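Local atomic coordinates of diphosphomevalonate decarboxylase, putative (Trypanosoma brucei, PDB entry 2HKE), a protein that probably catalyses the ATP-dependent decarboxylation of (R)-5-diphosphomevalonate to isopentenyl diphosphate, a precursor of sterols and other isoprenoids. Residues S48-E53 with S123-R128; D61-N66 with G73-V78; S146-A151 with C169-F174; M186-K191 with Y270-L275; A289-A294 with F299-K304. The protein carries 1 engineered substitution. One frame throughout, in Å; residues are numbered along the deposited sequence.

Contact 1 (S48-E53 with S123-R128)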
# COMPACT_ATOMS: atom_id res chain seq x y z
N SER A 48 4.04 -10.08 3.15
CA SER A 48 3.50 -10.73 4.33
C SER A 48 3.11 -12.15 3.98
O SER A 48 2.75 -12.45 2.85
CB SER A 48 2.29 -10.03 4.93
OG SER A 48 2.57 -8.68 5.16
N LYS A 49 3.17 -13.00 4.99
CA LYS A 49 2.87 -14.39 4.83
C LYS A 49 2.00 -14.79 6.01
O LYS A 49 2.29 -14.42 7.15
CB LYS A 49 4.18 -15.16 4.82
CG LYS A 49 4.03 -16.67 4.77
CD LYS A 49 5.40 -17.24 4.31
CE LYS A 49 5.56 -18.67 4.55
NZ LYS A 49 7.01 -19.05 4.28
N THR A 50 0.92 -15.53 5.70
CA THR A 50 0.04 -16.13 6.72
C THR A 50 -0.21 -17.60 6.42
O THR A 50 -0.47 -17.97 5.28
CB THR A 50 -1.35 -15.45 6.80
OG1 THR A 50 -1.20 -14.10 7.21
CG2 THR A 50 -2.32 -16.15 7.74
N SER A 51 -0.19 -18.39 7.48
CA SER A 51 -0.57 -19.79 7.46
C SER A 51 -1.75 -19.95 8.40
O SER A 51 -1.79 -19.38 9.49
CB SER A 51 0.60 -20.69 7.92
OG SER A 51 1.58 -20.81 6.88
N VAL A 52 -2.75 -20.70 7.97
CA VAL A 52 -3.86 -21.00 8.84
C VAL A 52 -4.07 -22.51 8.90
O VAL A 52 -3.85 -23.20 7.90
CB VAL A 52 -5.17 -20.26 8.41
CG1 VAL A 52 -4.92 -18.73 8.31
CG2 VAL A 52 -5.71 -20.80 7.08
N GLU A 53 -4.52 -22.99 10.06
CA GLU A 53 -4.88 -24.40 10.23
C GLU A 53 -6.22 -24.54 10.93
O GLU A 53 -6.40 -23.98 12.00
CB GLU A 53 -3.80 -25.13 11.02
CG GLU A 53 -3.84 -26.66 10.85
CD GLU A 53 -3.02 -27.43 11.90
OE1 GLU A 53 -2.16 -26.84 12.62
OE2 GLU A 53 -3.26 -28.64 12.02
N SER A 123 -6.80 -12.82 5.02
CA SER A 123 -8.11 -12.97 4.32
C SER A 123 -8.10 -14.14 3.33
O SER A 123 -8.96 -15.03 3.38
CB SER A 123 -8.49 -11.69 3.53
OG SER A 123 -9.61 -11.98 2.70
N ALA A 124 -7.11 -14.15 2.45
CA ALA A 124 -7.04 -15.18 1.41
C ALA A 124 -6.83 -16.59 2.00
O ALA A 124 -7.46 -17.52 1.56
CB ALA A 124 -5.94 -14.88 0.38
N ALA A 125 -5.97 -16.70 3.02
CA ALA A 125 -5.70 -17.99 3.68
C ALA A 125 -6.95 -18.49 4.39
O ALA A 125 -7.27 -19.67 4.30
CB ALA A 125 -4.51 -17.86 4.68
N LEU A 126 -7.67 -17.61 5.08
CA LEU A 126 -8.85 -17.99 5.81
C LEU A 126 -9.97 -18.43 4.88
O LEU A 126 -10.67 -19.39 5.17
CB LEU A 126 -9.35 -16.84 6.68
CG LEU A 126 -8.55 -16.58 7.95
CD1 LEU A 126 -8.91 -15.22 8.56
CD2 LEU A 126 -8.75 -17.75 8.92
N ILE A 127 -10.15 -17.72 3.79
CA ILE A 127 -11.24 -17.99 2.85
C ILE A 127 -10.98 -19.38 2.23
O ILE A 127 -11.90 -20.14 2.09
CB ILE A 127 -11.35 -16.90 1.77
CG1 ILE A 127 -12.04 -15.65 2.33
CG2 ILE A 127 -12.14 -17.39 0.55
CD1 ILE A 127 -11.75 -14.40 1.51
N ARG A 128 -9.74 -19.68 1.89
CA ARG A 128 -9.43 -20.99 1.32
C ARG A 128 -9.69 -22.09 2.34
O ARG A 128 -10.42 -23.05 2.06
CB ARG A 128 -8.03 -21.08 0.77
CG ARG A 128 -7.81 -22.40 0.03
CD ARG A 128 -6.64 -22.45 -0.81
NE ARG A 128 -6.87 -21.81 -2.09
CZ ARG A 128 -6.00 -21.85 -3.08
NH1 ARG A 128 -4.84 -22.48 -2.95
NH2 ARG A 128 -6.29 -21.22 -4.20
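The strand segment 48-53, with T50 and V52, and the helix segment 123-128, with A125 and L126, run nearly parallel, with 23° between their N-to-C directions and axes 7.9 Å apart at closest approach. V52 stands nearest to A125, with CA atoms 6.3 Å apart. The CB bonds of T50, V52 and A125 all point into the interface.

V52 carries most of the strand's side, and A125 is its main partner on the helix. The two methyl groups of V52 have different tasks. CG1 is anti to the carbonyl carbon of its own residue (chi1 -55°). It lies 3.8 Å from A125 CB. It is also 4.0 Å from L126 CD2, where the two side chains cross at about a right angle. CG2 comes up against the helix backbone instead, 3.4 Å from A125 O. L126 starts off to one side of the strand, and only its far end turns in, so that CD2 does the touching. T50 divides its branches. Its CG2 faces the helix, 4.1 Å from A125 CB, while its OG1 is hydrogen-bonded to S102 OG on the neighbouring strand 97-104.

The helix covers one face of the sheet in the N-terminal domain. V98 of strand 97-104 touches both V52 and L126, and V8 of strand 5-15 lies against A125. S51 points to the other face, where its OG bonds T7 OG1.

No hydrogen bond joins strand and helix. The small A125 side chain lets V52 come close to the helix backbone, so the join rests on methyl contacts, and the threonine hydroxyl is satisfied within the sheet.

Contact 2 (D61-N66 with G73-V78). With SO4 (sulfate ion), chain C.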
# COMPACT_ATOMS: atom_id res chain seq x y z
N ASP A 61 -9.96 -19.70 18.86
CA ASP A 61 -9.07 -19.34 17.75
C ASP A 61 -7.80 -18.77 18.34
O ASP A 61 -7.82 -18.19 19.44
CB ASP A 61 -9.73 -18.31 16.87
CG ASP A 61 -11.00 -18.82 16.25
OD1 ASP A 61 -11.04 -19.99 15.77
OD2 ASP A 61 -11.96 -18.04 16.27
N THR A 62 -6.69 -18.93 17.61
CA THR A 62 -5.44 -18.32 18.00
C THR A 62 -4.82 -17.51 16.88
O THR A 62 -5.01 -17.79 15.67
CB THR A 62 -4.40 -19.35 18.46
OG1 THR A 62 -3.97 -20.13 17.34
CG2 THR A 62 -4.97 -20.29 19.55
N LEU A 63 -4.05 -16.53 17.28
CA LEU A 63 -3.38 -15.66 16.33
C LEU A 63 -1.97 -15.45 16.82
O LEU A 63 -1.79 -15.08 17.97
CB LEU A 63 -4.11 -14.34 16.28
CG LEU A 63 -3.48 -13.24 15.46
CD1 LEU A 63 -3.37 -13.66 14.00
CD2 LEU A 63 -4.35 -11.94 15.62
N ARG A 64 -0.99 -15.68 15.96
CA ARG A 64 0.41 -15.43 16.27
C ARG A 64 0.90 -14.43 15.24
O ARG A 64 0.78 -14.65 14.01
CB ARG A 64 1.20 -16.72 16.18
CG ARG A 64 2.59 -16.67 16.85
CD ARG A 64 3.29 -18.07 16.82
NE ARG A 64 2.75 -19.01 17.78
CZ ARG A 64 3.09 -19.05 19.08
NH1 ARG A 64 3.96 -18.19 19.59
NH2 ARG A 64 2.53 -19.96 19.86
N LEU A 65 1.38 -13.30 15.74
CA LEU A 65 1.92 -12.24 14.90
C LEU A 65 3.39 -12.07 15.22
O LEU A 65 3.74 -11.74 16.36
CB LEU A 65 1.23 -10.91 15.17
CG LEU A 65 -0.29 -10.84 15.11
CD1 LEU A 65 -0.74 -9.43 15.48
CD2 LEU A 65 -0.79 -11.23 13.73
N ASN A 66 4.23 -12.25 14.21
CA ASN A 66 5.67 -12.04 14.34
C ASN A 66 6.26 -12.90 15.44
O ASN A 66 7.09 -12.43 16.22
CB ASN A 66 5.95 -10.56 14.62
CG ASN A 66 5.31 -9.64 13.61
OD1 ASN A 66 5.24 -9.97 12.42
ND2 ASN A 66 4.85 -8.47 14.07
N GLY A 73 -9.56 -12.07 21.18
CA GLY A 73 -10.54 -11.23 21.89
C GLY A 73 -10.14 -9.78 22.09
O GLY A 73 -10.99 -8.97 22.40
N LYS A 74 -8.87 -9.44 21.89
CA LYS A 74 -8.38 -8.06 21.97
C LYS A 74 -7.98 -7.48 20.62
O LYS A 74 -7.39 -6.41 20.55
CB LYS A 74 -7.17 -7.98 22.94
CG LYS A 74 -7.50 -8.49 24.35
CD LYS A 74 -6.29 -8.58 25.26
CE LYS A 74 -6.66 -9.07 26.68
NZ LYS A 74 -5.41 -9.45 27.45
N THR A 75 -8.35 -8.17 19.54
CA THR A 75 -7.93 -7.79 18.18
C THR A 75 -9.22 -7.68 17.31
O THR A 75 -9.52 -8.59 16.56
CB THR A 75 -6.92 -8.83 17.60
OG1 THR A 75 -5.88 -9.08 18.56
CG2 THR A 75 -6.27 -8.33 16.36
N PRO A 76 -10.03 -6.62 17.50
CA PRO A 76 -11.35 -6.55 16.86
C PRO A 76 -11.38 -6.67 15.34
O PRO A 76 -12.34 -7.21 14.79
CB PRO A 76 -11.94 -5.21 17.36
CG PRO A 76 -10.79 -4.43 17.82
CD PRO A 76 -9.84 -5.48 18.41
N ARG A 77 -10.35 -6.18 14.65
CA ARG A 77 -10.34 -6.28 13.18
C ARG A 77 -10.31 -7.74 12.75
O ARG A 77 -11.05 -8.15 11.82
CB ARG A 77 -9.18 -5.49 12.61
CG ARG A 77 -9.34 -3.96 12.77
CD ARG A 77 -10.47 -3.39 11.94
NE ARG A 77 -10.59 -1.90 12.00
CZ ARG A 77 -9.89 -1.05 11.26
NH1 ARG A 77 -9.00 -1.47 10.39
NH2 ARG A 77 -10.09 0.27 11.42
N VAL A 78 -9.53 -8.55 13.44
CA VAL A 78 -9.47 -10.00 13.14
C VAL A 78 -10.77 -10.73 13.58
O VAL A 78 -11.34 -11.56 12.83
CB VAL A 78 -8.15 -10.64 13.72
CG1 VAL A 78 -8.18 -12.17 13.61
CG2 VAL A 78 -6.90 -10.02 13.10
S SO4 C . -8.06 1.38 8.22
O1 SO4 C . -8.71 2.08 9.31
O2 SO4 C . -7.02 2.20 7.66
O3 SO4 C . -7.46 0.15 8.71
O4 SO4 C . -9.04 1.08 7.17
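L63 has CG anti to its backbone N (chi1 173°), and a turn at chi2 (61°) carries CD2 toward V78 and T75. V78 answers with CG2, which is anti to the carbonyl carbon, so the two side chains meet tip to tip. L63 CD2 lies 4.1 Å from V78 CG2. The same CD2 is 4.2 Å from T75 CG2, where the leucine and threonine cross at about a right angle. T75 sits at the N-cap position of helix 76-86, but its OG1 makes no capping bond; it is hydrogen-bonded to D71 O.

R77 leaves the helix on another side and binds a sulfate through two nitrogens. NH1 reaches sulfate O3 at 2.8 Å in a nearly straight bond (171°). NH2 reaches sulfate O1 at 3.1 Å, with O1 at the edge of the guanidinium and in its plane. NH1 also bonds G143 O. K22, Y19, S144, G145 and T200 complete the sulfate site.

The start of the helix is thus two-sided: methyl groups hold it to strand 62-65, while R77 faces an anion. The sulfate probably comes from the crystallisation liquor, but its setting is consistent with a site for a substrate phosphate.

Contact 3 (S146-A151 with C169-F174)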
# COMPACT_ATOMS: atom_id res chain seq x y z
N SER A 146 -7.05 -0.51 3.16
CA SER A 146 -6.12 -0.62 2.04
C SER A 146 -5.77 -2.09 1.72
O SER A 146 -5.38 -2.39 0.61
CB SER A 146 -4.90 0.24 2.33
OG SER A 146 -4.01 -0.44 3.14
N ALA A 147 -6.00 -3.03 2.66
CA ALA A 147 -5.76 -4.47 2.38
C ALA A 147 -6.62 -4.95 1.24
O ALA A 147 -6.25 -5.87 0.49
CB ALA A 147 -5.98 -5.36 3.63
N CYS A 148 -7.81 -4.40 1.12
CA CYS A 148 -8.69 -4.84 0.09
C CYS A 148 -8.14 -4.65 -1.34
O CYS A 148 -8.53 -5.41 -2.27
CB CYS A 148 -10.07 -4.19 0.32
SG CYS A 148 -10.39 -2.68 -0.54
N ARG A 149 -7.17 -3.75 -1.52
CA ARG A 149 -6.64 -3.52 -2.86
C ARG A 149 -5.46 -4.43 -3.22
O ARG A 149 -5.05 -4.45 -4.36
CB ARG A 149 -6.26 -2.06 -3.06
CG ARG A 149 -7.43 -1.04 -2.85
CD ARG A 149 -6.93 0.35 -3.23
NE ARG A 149 -5.68 0.65 -2.50
CZ ARG A 149 -5.56 1.41 -1.43
NH1 ARG A 149 -6.60 2.08 -0.94
NH2 ARG A 149 -4.38 1.49 -0.83
N SER A 150 -4.92 -5.16 -2.24
CA SER A 150 -3.83 -6.08 -2.49
C SER A 150 -4.32 -7.45 -3.05
O SER A 150 -3.47 -8.34 -3.33
CB SER A 150 -2.94 -6.20 -1.26
OG SER A 150 -2.04 -5.11 -1.19
N ALA A 151 -5.64 -7.60 -3.21
CA ALA A 151 -6.25 -8.85 -3.63
C ALA A 151 -5.99 -9.17 -5.09
O ALA A 151 -6.12 -10.33 -5.49
CB ALA A 151 -7.82 -8.83 -3.33
N CYS A 169 -18.91 -2.70 -1.55
CA CYS A 169 -17.69 -1.97 -1.21
C CYS A 169 -16.50 -2.94 -1.37
O CYS A 169 -16.19 -3.77 -0.49
CB CYS A 169 -17.81 -1.43 0.21
SG CYS A 169 -16.46 -0.43 0.76
N VAL A 170 -15.84 -2.85 -2.51
CA VAL A 170 -14.94 -3.91 -2.93
C VAL A 170 -13.95 -3.40 -3.94
O VAL A 170 -14.22 -2.43 -4.63
CB VAL A 170 -15.77 -5.07 -3.53
CG1 VAL A 170 -16.42 -4.60 -4.84
CG2 VAL A 170 -14.92 -6.38 -3.69
N ALA A 171 -12.79 -4.06 -4.04
CA ALA A 171 -11.78 -3.67 -4.99
C ALA A 171 -12.01 -4.46 -6.27
O ALA A 171 -12.48 -5.60 -6.21
CB ALA A 171 -10.36 -3.93 -4.50
N THR A 172 -11.70 -3.83 -7.39
CA THR A 172 -11.70 -4.52 -8.67
C THR A 172 -10.43 -4.18 -9.45
O THR A 172 -9.84 -3.10 -9.28
CB THR A 172 -12.92 -4.13 -9.50
OG1 THR A 172 -12.97 -2.73 -9.67
CG2 THR A 172 -14.18 -4.54 -8.83
N GLN A 173 -9.95 -5.13 -10.23
CA GLN A 173 -8.75 -4.91 -11.01
C GLN A 173 -9.11 -4.02 -12.18
O GLN A 173 -10.05 -4.31 -12.92
CB GLN A 173 -8.15 -6.23 -11.51
CG GLN A 173 -6.87 -6.04 -12.22
CD GLN A 173 -6.34 -7.35 -12.67
OE1 GLN A 173 -6.91 -7.94 -13.59
NE2 GLN A 173 -5.32 -7.87 -11.97
N PHE A 174 -8.41 -2.91 -12.34
CA PHE A 174 -8.66 -2.04 -13.44
C PHE A 174 -7.95 -2.54 -14.71
O PHE A 174 -8.59 -2.71 -15.76
CB PHE A 174 -8.30 -0.61 -13.12
CG PHE A 174 -8.55 0.35 -14.24
CD1 PHE A 174 -9.83 0.69 -14.63
CD2 PHE A 174 -7.48 0.95 -14.88
CE1 PHE A 174 -10.05 1.58 -15.68
CE2 PHE A 174 -7.68 1.84 -15.89
CZ PHE A 174 -8.97 2.16 -16.30
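R149, which meets A171 through the root of its side chain, has S146 CA over one face of its guanidinium, 3.7 Å above the plane and offset toward the rim. The nitrogens of the flat group are held by hydrogen bonds: NH2 to N13 OD1 and NH1 to S36 OG. These bonds should fix the rotation of the group. The chain bends at chi3 (-53°), and the guanidinium leads away from the strand. What remains at the contact is aliphatic, with R149 CG 4.4 Å from A171 CB.

A171 is the centre of the contact. Its CB points at the turn of 146-151 and comes within 3.2 Å of C148 O, a tight approach. R149 CA is also close, 4.1 Å from the same A171 CB. C148 adds its sulfur, with SG 4.2 Å from A171 CB.

No hydrogen bond runs directly between the two segments. S137 of helix 136-143 bridges them instead: its OG is bonded to both A171 N and C148 O. Within the turn, R149 N bonds S146 O at 3.1 Å, and S150 N bonds A147 O in the same three-residue spacing.

Residues 146-151 wind in a helix-like turn held by these i+3 bonds. They lie in the connection from helix 136-143 to strand 155-159. That strand pairs antiparallel with strand 170-175. A171 turns its CB to the connection, which packs against strand 170-175. The arrangement belongs to the N-terminal domain of the GHMP kinase fold, in which helices and their connections cover a curved sheet.

Contact 4 (M186-K191 with Y270-L275). With SO4 (sulfate ion), chain D.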
# COMPACT_ATOMS: atom_id res chain seq x y z
N MET A 186 9.18 2.87 -6.93
CA MET A 186 10.24 2.80 -5.92
C MET A 186 9.72 3.33 -4.63
O MET A 186 8.69 3.98 -4.58
CB MET A 186 11.49 3.52 -6.39
CG MET A 186 12.15 2.95 -7.65
SD MET A 186 13.69 3.79 -8.07
CE MET A 186 13.16 5.38 -8.74
N CYS A 187 10.39 2.98 -3.54
CA CYS A 187 10.11 3.60 -2.26
C CYS A 187 11.47 4.02 -1.65
O CYS A 187 12.32 3.18 -1.36
CB CYS A 187 9.38 2.67 -1.36
SG CYS A 187 8.91 3.47 0.19
N ALA A 188 11.65 5.32 -1.50
CA ALA A 188 12.78 5.88 -0.77
C ALA A 188 12.35 6.02 0.70
O ALA A 188 11.52 6.88 1.07
CB ALA A 188 13.20 7.22 -1.38
N VAL A 189 12.81 5.07 1.50
CA VAL A 189 12.51 5.03 2.89
C VAL A 189 13.28 6.09 3.67
O VAL A 189 14.50 6.16 3.59
CB VAL A 189 12.70 3.60 3.46
CG1 VAL A 189 12.35 3.54 4.90
CG2 VAL A 189 11.85 2.65 2.61
N LEU A 190 12.51 6.89 4.41
CA LEU A 190 13.01 7.99 5.21
C LEU A 190 12.68 7.80 6.69
O LEU A 190 11.74 7.09 7.04
CB LEU A 190 12.46 9.32 4.68
CG LEU A 190 12.77 9.65 3.22
CD1 LEU A 190 11.88 10.76 2.66
CD2 LEU A 190 14.26 9.96 3.07
N LYS A 191 13.45 8.46 7.56
CA LYS A 191 13.16 8.36 8.98
C LYS A 191 11.83 9.04 9.23
O LYS A 191 11.52 10.05 8.62
CB LYS A 191 14.29 8.92 9.83
CG LYS A 191 15.51 8.02 9.88
CD LYS A 191 16.67 8.60 10.70
CE LYS A 191 18.05 8.06 10.26
NZ LYS A 191 19.18 8.86 10.90
N TYR A 270 9.84 16.66 2.36
CA TYR A 270 9.66 17.89 1.61
C TYR A 270 10.80 18.16 0.66
O TYR A 270 10.58 18.64 -0.46
CB TYR A 270 9.43 19.11 2.53
CG TYR A 270 8.23 19.01 3.43
CD1 TYR A 270 6.96 18.75 2.91
CD2 TYR A 270 8.35 19.17 4.81
CE1 TYR A 270 5.85 18.65 3.74
CE2 TYR A 270 7.23 19.06 5.65
CZ TYR A 270 6.00 18.83 5.11
OH TYR A 270 4.90 18.73 5.94
N ALA A 271 12.02 17.79 1.07
CA ALA A 271 13.13 17.95 0.15
C ALA A 271 12.97 17.00 -1.06
O ALA A 271 13.34 17.36 -2.17
CB ALA A 271 14.41 17.63 0.87
N MET A 272 12.45 15.80 -0.83
CA MET A 272 12.18 14.87 -1.93
C MET A 272 11.18 15.44 -2.89
O MET A 272 11.33 15.30 -4.11
CB MET A 272 11.78 13.48 -1.40
CG MET A 272 12.96 12.61 -1.00
SD MET A 272 14.08 12.11 -2.31
CE MET A 272 13.03 10.94 -3.24
N ILE A 273 10.16 16.12 -2.37
CA ILE A 273 9.18 16.74 -3.23
C ILE A 273 9.88 17.80 -4.08
O ILE A 273 9.73 17.83 -5.28
CB ILE A 273 8.04 17.35 -2.42
CG1 ILE A 273 7.18 16.27 -1.77
CG2 ILE A 273 7.25 18.34 -3.28
CD1 ILE A 273 6.17 16.81 -0.80
N ARG A 274 10.66 18.68 -3.44
CA ARG A 274 11.38 19.71 -4.16
C ARG A 274 12.30 19.14 -5.22
O ARG A 274 12.39 19.71 -6.33
CB ARG A 274 12.18 20.61 -3.21
CG ARG A 274 11.30 21.35 -2.27
CD ARG A 274 11.96 22.63 -1.73
NE ARG A 274 13.32 22.41 -1.27
CZ ARG A 274 13.64 21.90 -0.09
NH1 ARG A 274 12.70 21.55 0.76
NH2 ARG A 274 14.92 21.76 0.24
N LEU A 275 12.98 18.04 -4.89
CA LEU A 275 13.94 17.39 -5.80
C LEU A 275 13.24 16.81 -7.04
O LEU A 275 13.69 17.01 -8.20
CB LEU A 275 14.68 16.29 -5.05
CG LEU A 275 15.78 15.56 -5.80
CD1 LEU A 275 16.75 16.52 -6.54
CD2 LEU A 275 16.52 14.68 -4.83
S SO4 D . 15.74 24.60 -2.83
O1 SO4 D . 15.46 25.84 -2.11
O2 SO4 D . 16.74 24.86 -3.84
O3 SO4 D . 16.20 23.61 -1.86
O4 SO4 D . 14.48 24.16 -3.43
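A helix-on-sheet layer joins M272 of helix 267-283 to A188 and L190, in and just after strand 183-189. The nearest CA atoms, those of A188 and M272, are 9.1 Å apart, so side chains make the contact.

M272 does all the reaching from the helix. Its CG is anti to the carbonyl carbon, and the chain then folds at chi2 (-65°) and again at chi3 (-70°). These bends set the position of CE, while CG touches nearer the backbone. The terminal CE lies 4.2 Å from A188 CB. CG lies 4.2 Å from L190 CD1. The contact is apolar, and no hydrogen bond joins the two segments.

The layer is part of the C-terminal GHMP domain. Strand 183-189 is the middle strand of a five-stranded mixed sheet, between strands 298-303 and 358-363. The M272 side chain, reaching from helix 267-283, also meets L314 of helix 307-317 and C298 of strand 298-303. L190 has its backbone N bonded to N297 OD1.

On the exposed side of helix 267-283, R274 holds a sulfate, probably from the crystallisation liquor. NE is shared by two oxygens, O4 at 3.0 Å and O3 at 3.2 Å. NH2 also bonds O3, at 3.1 Å. None of these bonds is straight; NE to O4, for instance, makes 138° at the hydrogen. D350 N gives the sulfate another bond.

Contact 5 (A289-A294 with F299-K304)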
# COMPACT_ATOMS: atom_id res chain seq x y z
N ALA A 289 7.43 10.87 -10.58
CA ALA A 289 6.36 11.25 -9.69
C ALA A 289 6.63 10.76 -8.30
O ALA A 289 7.23 9.68 -8.12
CB ALA A 289 4.99 10.67 -10.15
N TYR A 290 6.22 11.56 -7.30
CA TYR A 290 6.26 11.17 -5.88
C TYR A 290 4.83 10.91 -5.39
O TYR A 290 3.86 11.46 -5.92
CB TYR A 290 6.93 12.24 -5.01
CG TYR A 290 6.24 13.57 -5.05
CD1 TYR A 290 5.04 13.79 -4.34
CD2 TYR A 290 6.76 14.62 -5.85
CE1 TYR A 290 4.38 15.04 -4.45
CE2 TYR A 290 6.12 15.85 -5.93
CZ TYR A 290 4.95 16.06 -5.21
OH TYR A 290 4.34 17.30 -5.34
N THR A 291 4.72 10.08 -4.35
CA THR A 291 3.55 10.05 -3.52
C THR A 291 3.96 9.65 -2.11
O THR A 291 4.84 8.83 -1.94
CB THR A 291 2.43 9.19 -4.08
OG1 THR A 291 1.24 9.47 -3.35
CG2 THR A 291 2.71 7.70 -3.97
N PHE A 292 3.33 10.28 -1.12
CA PHE A 292 3.43 9.93 0.27
C PHE A 292 2.08 9.42 0.74
O PHE A 292 1.06 9.94 0.32
CB PHE A 292 3.83 11.17 1.12
CG PHE A 292 5.19 11.73 0.75
CD1 PHE A 292 5.32 12.50 -0.38
CD2 PHE A 292 6.33 11.42 1.49
CE1 PHE A 292 6.54 13.01 -0.76
CE2 PHE A 292 7.55 11.90 1.10
CZ PHE A 292 7.67 12.68 -0.03
N ASP A 293 2.10 8.43 1.63
CA ASP A 293 0.87 7.82 2.16
C ASP A 293 0.83 7.81 3.71
O ASP A 293 0.94 6.78 4.36
CB ASP A 293 0.75 6.40 1.60
CG ASP A 293 -0.72 5.97 1.29
OD1 ASP A 293 -1.49 6.73 0.67
OD2 ASP A 293 -1.11 4.85 1.72
N ALA A 294 0.65 8.94 4.35
CA ALA A 294 0.49 8.90 5.84
C ALA A 294 1.77 8.46 6.54
O ALA A 294 1.78 7.72 7.54
CB ALA A 294 -0.73 8.04 6.33
N PHE A 299 7.26 7.35 -2.07
CA PHE A 299 7.06 6.41 -3.17
C PHE A 299 7.31 7.19 -4.43
O PHE A 299 7.11 8.43 -4.45
CB PHE A 299 5.66 5.85 -3.11
CG PHE A 299 5.53 4.73 -2.13
CD1 PHE A 299 5.31 4.98 -0.79
CD2 PHE A 299 5.70 3.41 -2.56
CE1 PHE A 299 5.22 3.90 0.12
CE2 PHE A 299 5.59 2.32 -1.68
CZ PHE A 299 5.34 2.59 -0.33
N LEU A 300 7.83 6.53 -5.45
CA LEU A 300 8.15 7.20 -6.70
C LEU A 300 7.63 6.34 -7.81
O LEU A 300 7.72 5.11 -7.71
CB LEU A 300 9.66 7.32 -6.87
CG LEU A 300 10.33 8.20 -5.85
CD1 LEU A 300 11.81 7.85 -5.76
CD2 LEU A 300 10.11 9.72 -6.18
N PHE A 301 7.12 6.97 -8.84
CA PHE A 301 6.74 6.25 -10.05
C PHE A 301 7.60 6.80 -11.18
O PHE A 301 7.81 8.02 -11.29
CB PHE A 301 5.29 6.49 -10.40
CG PHE A 301 4.34 6.14 -9.30
CD1 PHE A 301 4.25 4.83 -8.84
CD2 PHE A 301 3.55 7.10 -8.73
CE1 PHE A 301 3.36 4.49 -7.82
CE2 PHE A 301 2.66 6.75 -7.68
CZ PHE A 301 2.57 5.44 -7.25
N VAL A 302 8.05 5.91 -12.05
CA VAL A 302 8.94 6.29 -13.13
C VAL A 302 8.87 5.20 -14.18
O VAL A 302 8.61 4.05 -13.84
CB VAL A 302 10.40 6.42 -12.59
CG1 VAL A 302 10.92 5.09 -12.05
CG2 VAL A 302 11.35 7.01 -13.65
N LEU A 303 9.02 5.55 -15.45
CA LEU A 303 9.14 4.49 -16.48
C LEU A 303 10.51 3.85 -16.42
O LEU A 303 11.49 4.51 -16.11
CB LEU A 303 8.90 5.06 -17.85
CG LEU A 303 7.49 5.63 -18.07
CD1 LEU A 303 7.24 6.07 -19.56
CD2 LEU A 303 6.36 4.68 -17.58
N LYS A 304 10.58 2.56 -16.77
CA LYS A 304 11.84 1.81 -16.76
C LYS A 304 13.01 2.51 -17.45
O LYS A 304 14.10 2.59 -16.90
CB LYS A 304 11.59 0.43 -17.38
CG LYS A 304 12.62 -0.58 -16.99
CD LYS A 304 12.23 -2.02 -17.31
CE LYS A 304 13.39 -2.89 -16.79
NZ LYS A 304 13.51 -4.37 -17.22
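A289 and F301 form a hydrogen-bonded antiparallel pair in which each backbone N serves the other's carbonyl. A289 N bonds F301 O at 3.0 Å. F301 N bonds A289 O at 2.8 Å. T291 and F299 form the second such pair. T291 N bonds F299 O at 2.9 Å, and F299 N bonds T291 O at 2.8 Å.

Two of these acceptors have a further CA-H...O contact: L300 CA lies 3.0 Å from A289 O, and Y290 CA lies 3.2 Å from F299 O. Both donors belong to the non-hydrogen-bonded pair Y290-L300 between the two bonded pairs.

The segments are the arms of a beta hairpin, with 288-291 at one edge of the sheet. The backbone of L300 turns the other way and bonds M186 of strand 183-189.

On the face of A289, T291, F299 and F301, T291 CG2 touches both phenylalanines, 3.6 Å from F299 CB and 3.8 Å from F301 CE2. A289 CB sits at the edge of the F301 ring. T291 OG1, anti to its backbone N (chi1 -167°), is hydrogen-bonded to K18 NZ. K18 also bonds F292 O and forms a salt bridge with D293. On the other face, Y290 OH is satisfied by D249 OD1.

How the contacts relate
All five contacts are buried. The helix segments of contacts 2 and 4 each also hold a sulfate through an arginine outside the contact. Contacts 1, 2 and 3 reach the same N-terminal sheet. Contacts 4 and 5 belong to the C-terminal sheet, where strands 183-189 and 298-303 are neighbours, and touch where I273 packs on F292. Contacts 1, 2 and 4 join a helix to a strand or its end mainly through aliphatic groups, without hydrogen bonds. Contact 3 sets a turn against a strand and has S137 bonded to both sides. Contact 5 alone pairs two strands and has direct backbone bonds. Contacts 3 and 5, of different domain families, come within about 5 Å at their nearest atoms.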